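Local coordinates for protein laccase (Botrytis aclada, PDB 3SQR) that is a multicopper oxidase that oxidises phenols such as hydroquinones with dioxygen, and probably serves lignin degradation and detoxification of lignin-derived products, at residues A[43-54]-A[186-194]. Numbering follows the deposited sequence.
Sequences ATSRSCWGEYSI and NGPATADYD
Arg46 lays its guanidinium flat over one face of the Tyr193 ring: the planes are 25° apart, and CZ stands 4.2 Å from the ring centroid of Tyr193, a cation-pi stack. CD of Arg46 adds a CH-pi contact on that same face. A bend at chi2 (-58°) folds the Arg46 chain over the ring; beyond it, Arg46 NE and NH2 both reach Tyr193 O at 3.0 Å, side-on. The acceptor lies near the guanidinium plane, although both donors are tilted from the carbonyl plane and the bonds are bent. NH1 is bonded to Asn41, while Arg264 holds the hydroxyl of Tyr193. The backbone of Arg46 is gripped as well: its N meets Asp192 OD1 at 2.8 Å, almost straight (170°), and its O accepts from Ala189 N. A water links Asp192 OD1 to Ser47 N.

Farther along, Trp49 covers Gly187, whose CA sits 3.4 Å from the centroid of the six-membered ring of Trp49, in CH-pi geometry. Pro188 CD lies over the same indole face. The Pro188 ring is flanked by Ile54 too, with Ile54 CD1 3.8 Å from Pro188 CB.

Residues 43-54, tied to Cys39 by the Cys48 disulfide, thus cover the linker between strands 180-186 and 195-205, which joins two cupredoxin-like domains. Stacking, the paired N-H donors and the Asn41 bond together fix the guanidinium's orientation, whereas Ala191 O is buried without a polar partner.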
ATOM      1  N   ALA A  43      17.834 -17.945 -12.582  1.00 34.78           N
ATOM      2  CA  ALA A  43      18.090 -18.194 -11.167  1.00 34.12           C
ATOM      3  C   ALA A  43      19.458 -17.764 -10.687  1.00 34.85           C
ATOM      4  O   ALA A  43      19.627 -17.452  -9.493  1.00 34.50           O
ATOM      5  CB  ALA A  43      17.801 -19.672 -10.800  1.00 33.26           C
ATOM      6  N   THR A  44      20.429 -17.774 -11.615  1.00 36.39           N
ATOM      7  CA  THR A  44      21.820 -17.391 -11.338  1.00 36.82           C
ATOM      8  C   THR A  44      22.228 -16.114 -12.072  1.00 36.75           C
ATOM      9  O   THR A  44      23.414 -15.819 -12.213  1.00 37.58           O
ATOM     10  CB  THR A  44      22.823 -18.555 -11.710  1.00 37.82           C
ATOM     11  OG1 THR A  44      22.595 -18.998 -13.049  1.00 36.93           O
ATOM     12  CG2 THR A  44      22.657 -19.712 -10.752  1.00 38.12           C
ATOM     13  N   SER A  45      21.236 -15.319 -12.503  1.00 35.82           N
ATOM     14  CA  SER A  45      21.504 -14.034 -13.135  1.00 35.26           C
ATOM     15  C   SER A  45      20.231 -13.166 -13.039  1.00 32.28           C
ATOM     16  O   SER A  45      19.694 -12.695 -14.033  1.00 33.43           O
ATOM     17  CB  SER A  45      21.957 -14.215 -14.579  1.00 35.54           C
ATOM     18  OG  SER A  45      21.051 -14.985 -15.359  1.00 36.38           O
ATOM     19  N   ARG A  46      19.770 -12.995 -11.808  1.00 32.64           N
ATOM     20  CA  ARG A  46      18.532 -12.250 -11.550  1.00 30.80           C
ATOM     21  C   ARG A  46      18.711 -10.791 -11.901  1.00 32.30           C
ATOM     22  O   ARG A  46      17.717 -10.076 -12.147  1.00 30.71           O
ATOM     23  CB  ARG A  46      18.034 -12.454 -10.116  1.00 30.86           C
ATOM     24  CG  ARG A  46      17.473 -13.847  -9.908  1.00 30.13           C
ATOM     25  CD  ARG A  46      16.336 -14.194 -10.849  1.00 31.91           C
ATOM     26  NE  ARG A  46      15.789 -15.483 -10.460  1.00 29.10           N
ATOM     27  CZ  ARG A  46      15.010 -16.247 -11.227  1.00 32.76           C
ATOM     28  NH1 ARG A  46      14.647 -15.884 -12.436  1.00 34.03           N
ATOM     29  NH2 ARG A  46      14.600 -17.414 -10.786  1.00 28.52           N
ATOM     30  N   SER A  47      19.958 -10.332 -11.968  1.00 31.84           N
ATOM     31  CA  SER A  47      20.232  -8.913 -12.301  1.00 32.99           C
ATOM     32  C   SER A  47      19.876  -8.596 -13.765  1.00 32.59           C
ATOM     33  O   SER A  47      19.685  -7.433 -14.140  1.00 31.51           O
ATOM     34  CB  SER A  47      21.713  -8.586 -12.064  1.00 34.29           C
ATOM     35  OG  SER A  47      22.459  -9.341 -13.012  1.00 32.10           O
ATOM     36  N   CYS A  48      19.768  -9.640 -14.588  1.00 32.94           N
ATOM     37  CA  CYS A  48      19.611  -9.495 -16.003  1.00 34.37           C
ATOM     38  C   CYS A  48      18.156  -9.364 -16.389  1.00 34.10           C
ATOM     39  O   CYS A  48      17.288 -10.021 -15.805  1.00 34.49           O
ATOM     40  CB  CYS A  48      20.132 -10.721 -16.719  1.00 34.59           C
ATOM     41  SG  CYS A  48      21.928 -10.980 -16.600  1.00 40.61           S
ATOM     42  N   TRP A  49      17.916  -8.561 -17.410  1.00 34.94           N
ATOM     43  CA  TRP A  49      16.597  -8.502 -18.025  1.00 34.76           C
ATOM     44  C   TRP A  49      16.730  -8.272 -19.533  1.00 35.39           C
ATOM     45  O   TRP A  49      16.105  -7.394 -20.094  1.00 34.35           O
ATOM     46  CB  TRP A  49      15.741  -7.419 -17.381  1.00 34.43           C
ATOM     47  CG  TRP A  49      14.285  -7.646 -17.609  1.00 33.01           C
ATOM     48  CD1 TRP A  49      13.442  -6.922 -18.431  1.00 31.84           C
ATOM     49  CD2 TRP A  49      13.489  -8.677 -17.024  1.00 33.47           C
ATOM     50  NE1 TRP A  49      12.183  -7.480 -18.411  1.00 31.59           N
ATOM     51  CE2 TRP A  49      12.169  -8.523 -17.518  1.00 33.06           C
ATOM     52  CE3 TRP A  49      13.747  -9.701 -16.106  1.00 31.61           C
ATOM     53  CZ2 TRP A  49      11.127  -9.394 -17.145  1.00 31.66           C
ATOM     54  CZ3 TRP A  49      12.729 -10.540 -15.740  1.00 32.91           C
ATOM     55  CH2 TRP A  49      11.415 -10.377 -16.243  1.00 33.44           C
ATOM     56  N   GLY A  50      17.558  -9.078 -20.195  1.00 36.64           N
ATOM     57  CA  GLY A  50      17.772  -8.947 -21.618  1.00 36.58           C
ATOM     58  C   GLY A  50      18.697  -7.774 -21.830  1.00 36.79           C
ATOM     59  O   GLY A  50      19.763  -7.704 -21.204  1.00 37.93           O
ATOM     60  N   GLU A  51      18.252  -6.824 -22.650  1.00 36.86           N
ATOM     61  CA  GLU A  51      18.994  -5.576 -22.931  1.00 37.31           C
ATOM     62  C   GLU A  51      18.947  -4.652 -21.717  1.00 37.51           C
ATOM     63  O   GLU A  51      19.675  -3.668 -21.632  1.00 37.71           O
ATOM     64  CB  GLU A  51      18.355  -4.821 -24.113  1.00 38.54           C
ATOM     65  N   TYR A  52      18.044  -4.959 -20.783  1.00 36.04           N
ATOM     66  CA  TYR A  52      17.875  -4.141 -19.589  1.00 35.01           C
ATOM     67  C   TYR A  52      18.366  -4.905 -18.413  1.00 34.32           C
ATOM     68  O   TYR A  52      18.696  -6.093 -18.512  1.00 35.39           O
ATOM     69  CB  TYR A  52      16.414  -3.806 -19.407  1.00 34.50           C
ATOM     70  CG  TYR A  52      15.783  -3.228 -20.637  1.00 35.52           C
ATOM     71  CD1 TYR A  52      15.961  -1.892 -20.973  1.00 39.27           C
ATOM     72  CD2 TYR A  52      14.998  -4.014 -21.478  1.00 40.00           C
ATOM     73  CE1 TYR A  52      15.372  -1.361 -22.100  1.00 37.50           C
ATOM     74  CE2 TYR A  52      14.389  -3.470 -22.615  1.00 40.16           C
ATOM     75  CZ  TYR A  52      14.591  -2.151 -22.916  1.00 39.92           C
ATOM     76  OH  TYR A  52      13.954  -1.609 -24.041  1.00 41.87           O
ATOM     77  N   SER A  53      18.442  -4.230 -17.290  1.00 31.32           N
ATOM     78  CA  SER A  53      18.966  -4.858 -16.137  1.00 31.54           C
ATOM     79  C   SER A  53      18.568  -4.093 -14.936  1.00 29.70           C
ATOM     80  O   SER A  53      17.881  -3.045 -15.006  1.00 27.82           O
ATOM     81  CB  SER A  53      20.504  -4.866 -16.207  1.00 32.03           C
ATOM     82  OG  SER A  53      21.038  -3.588 -15.894  1.00 31.92           O
ATOM     83  N   ILE A  54      19.094  -4.560 -13.826  1.00 31.41           N
ATOM     84  CA  ILE A  54      18.940  -3.922 -12.525  1.00 30.71           C
ATOM     85  C   ILE A  54      19.530  -2.519 -12.543  1.00 31.02           C
ATOM     86  O   ILE A  54      19.259  -1.709 -11.680  1.00 28.29           O
ATOM     87  CB  ILE A  54      19.609  -4.842 -11.460  1.00 33.03           C
ATOM     88  CG1 ILE A  54      18.910  -4.710 -10.138  1.00 33.06           C
ATOM     89  CG2 ILE A  54      21.163  -4.611 -11.415  1.00 30.71           C
ATOM     90  CD1 ILE A  54      17.475  -5.209 -10.177  1.00 36.60           C
ATOM     91  N   ASN A 186       7.134  -8.587 -13.158  1.00 21.74           N
ATOM     92  CA  ASN A 186       8.437  -9.251 -13.252  1.00 22.41           C
ATOM     93  C   ASN A 186       9.430  -8.361 -13.905  1.00 23.56           C
ATOM     94  O   ASN A 186       9.141  -7.494 -14.724  1.00 23.43           O
ATOM     95  CB  ASN A 186       8.339 -10.607 -13.888  1.00 24.79           C
ATOM     96  CG  ASN A 186       7.652 -11.603 -12.965  1.00 25.74           C
ATOM     97  OD1 ASN A 186       8.128 -11.930 -11.842  1.00 28.66           O
ATOM     98  ND2 ASN A 186       6.529 -12.029 -13.407  1.00 28.57           N
ATOM     99  N   GLY A 187      10.656  -8.590 -13.496  1.00 24.15           N
ATOM    100  CA  GLY A 187      11.744  -7.744 -13.892  1.00 24.73           C
ATOM    101  C   GLY A 187      12.972  -8.290 -13.189  1.00 25.06           C
ATOM    102  O   GLY A 187      12.950  -9.373 -12.605  1.00 24.65           O
ATOM    103  N   PRO A 188      14.059  -7.539 -13.264  1.00 25.96           N
ATOM    104  CA  PRO A 188      15.278  -8.017 -12.649  1.00 26.94           C
ATOM    105  C   PRO A 188      15.281  -7.864 -11.117  1.00 27.12           C
ATOM    106  O   PRO A 188      14.365  -7.322 -10.520  1.00 24.80           O
ATOM    107  CB  PRO A 188      16.333  -7.134 -13.273  1.00 27.13           C
ATOM    108  CG  PRO A 188      15.628  -5.819 -13.516  1.00 26.80           C
ATOM    109  CD  PRO A 188      14.241  -6.275 -13.956  1.00 25.75           C
ATOM    110  N   ALA A 189      16.334  -8.347 -10.472  1.00 26.45           N
ATOM    111  CA  ALA A 189      16.391  -8.335  -8.973  1.00 26.38           C
ATOM    112  C   ALA A 189      17.860  -8.229  -8.554  1.00 25.44           C
ATOM    113  O   ALA A 189      18.740  -8.534  -9.337  1.00 27.15           O
ATOM    114  CB  ALA A 189      15.751  -9.615  -8.415  1.00 24.37           C
ATOM    115  N   THR A 190      18.109  -7.817  -7.338  1.00 26.37           N
ATOM    116  CA  THR A 190      19.440  -7.481  -6.907  1.00 27.89           C
ATOM    117  C   THR A 190      20.140  -8.666  -6.230  1.00 27.89           C
ATOM    118  O   THR A 190      21.280  -8.544  -5.834  1.00 30.20           O
ATOM    119  CB  THR A 190      19.460  -6.354  -5.950  1.00 25.95           C
ATOM    120  OG1 THR A 190      18.537  -6.625  -4.889  1.00 25.14           O
ATOM    121  CG2 THR A 190      19.188  -4.976  -6.643  1.00 24.16           C
ATOM    122  N   ALA A 191      19.444  -9.782  -6.106  1.00 29.57           N
ATOM    123  CA  ALA A 191      20.061 -11.040  -5.682  1.00 29.42           C
ATOM    124  C   ALA A 191      19.423 -12.169  -6.420  1.00 30.14           C
ATOM    125  O   ALA A 191      18.283 -12.080  -6.870  1.00 30.46           O
ATOM    126  CB  ALA A 191      19.952 -11.243  -4.128  1.00 28.74           C
ATOM    127  N   ASP A 192      20.176 -13.246  -6.561  1.00 29.06           N
ATOM    128  CA  ASP A 192      19.728 -14.452  -7.191  1.00 29.38           C
ATOM    129  C   ASP A 192      18.846 -15.272  -6.279  1.00 28.09           C
ATOM    130  O   ASP A 192      18.939 -15.192  -5.029  1.00 28.65           O
ATOM    131  CB  ASP A 192      20.950 -15.287  -7.622  1.00 29.80           C
ATOM    132  CG  ASP A 192      21.716 -14.654  -8.778  1.00 34.81           C
ATOM    133  OD1 ASP A 192      21.179 -13.802  -9.522  1.00 30.66           O
ATOM    134  OD2 ASP A 192      22.886 -15.030  -8.945  1.00 34.48           O
ATOM    135  N   TYR A 193      17.922 -15.988  -6.908  1.00 29.15           N
ATOM    136  CA  TYR A 193      17.025 -16.855  -6.242  1.00 28.71           C
ATOM    137  C   TYR A 193      16.491 -17.842  -7.221  1.00 28.94           C
ATOM    138  O   TYR A 193      16.512 -17.646  -8.454  1.00 29.45           O
ATOM    139  CB  TYR A 193      15.861 -16.095  -5.548  1.00 28.31           C
ATOM    140  CG  TYR A 193      15.041 -15.311  -6.548  1.00 27.58           C
ATOM    141  CD1 TYR A 193      15.414 -14.032  -6.904  1.00 28.82           C
ATOM    142  CD2 TYR A 193      13.952 -15.877  -7.144  1.00 26.34           C
ATOM    143  CE1 TYR A 193      14.674 -13.328  -7.832  1.00 29.01           C
ATOM    144  CE2 TYR A 193      13.168 -15.188  -8.067  1.00 27.40           C
ATOM    145  CZ  TYR A 193      13.554 -13.910  -8.402  1.00 26.61           C
ATOM    146  OH  TYR A 193      12.827 -13.221  -9.356  1.00 30.40           O
ATOM    147  N   ASP A 194      16.019 -18.971  -6.684  1.00 29.70           N
ATOM    148  CA  ASP A 194      15.554 -20.033  -7.503  1.00 29.80           C
ATOM    149  C   ASP A 194      14.111 -20.006  -7.804  1.00 29.67           C
ATOM    150  O   ASP A 194      13.709 -20.318  -8.929  1.00 30.73           O
ATOM    151  CB  ASP A 194      15.840 -21.386  -6.807  1.00 30.73           C
ATOM    152  CG  ASP A 194      17.304 -21.578  -6.565  1.00 30.96           C
ATOM    153  OD1 ASP A 194      18.040 -21.325  -7.530  1.00 33.05           O
ATOM    154  OD2 ASP A 194      17.697 -21.825  -5.415  1.00 32.48           O
TER
HETATM  155  O   HOH W   1      19.425 -18.830  -7.154  1.00 32.77           O
HETATM  156  O   HOH W   2      22.171 -11.402 -10.235  1.00 38.50           O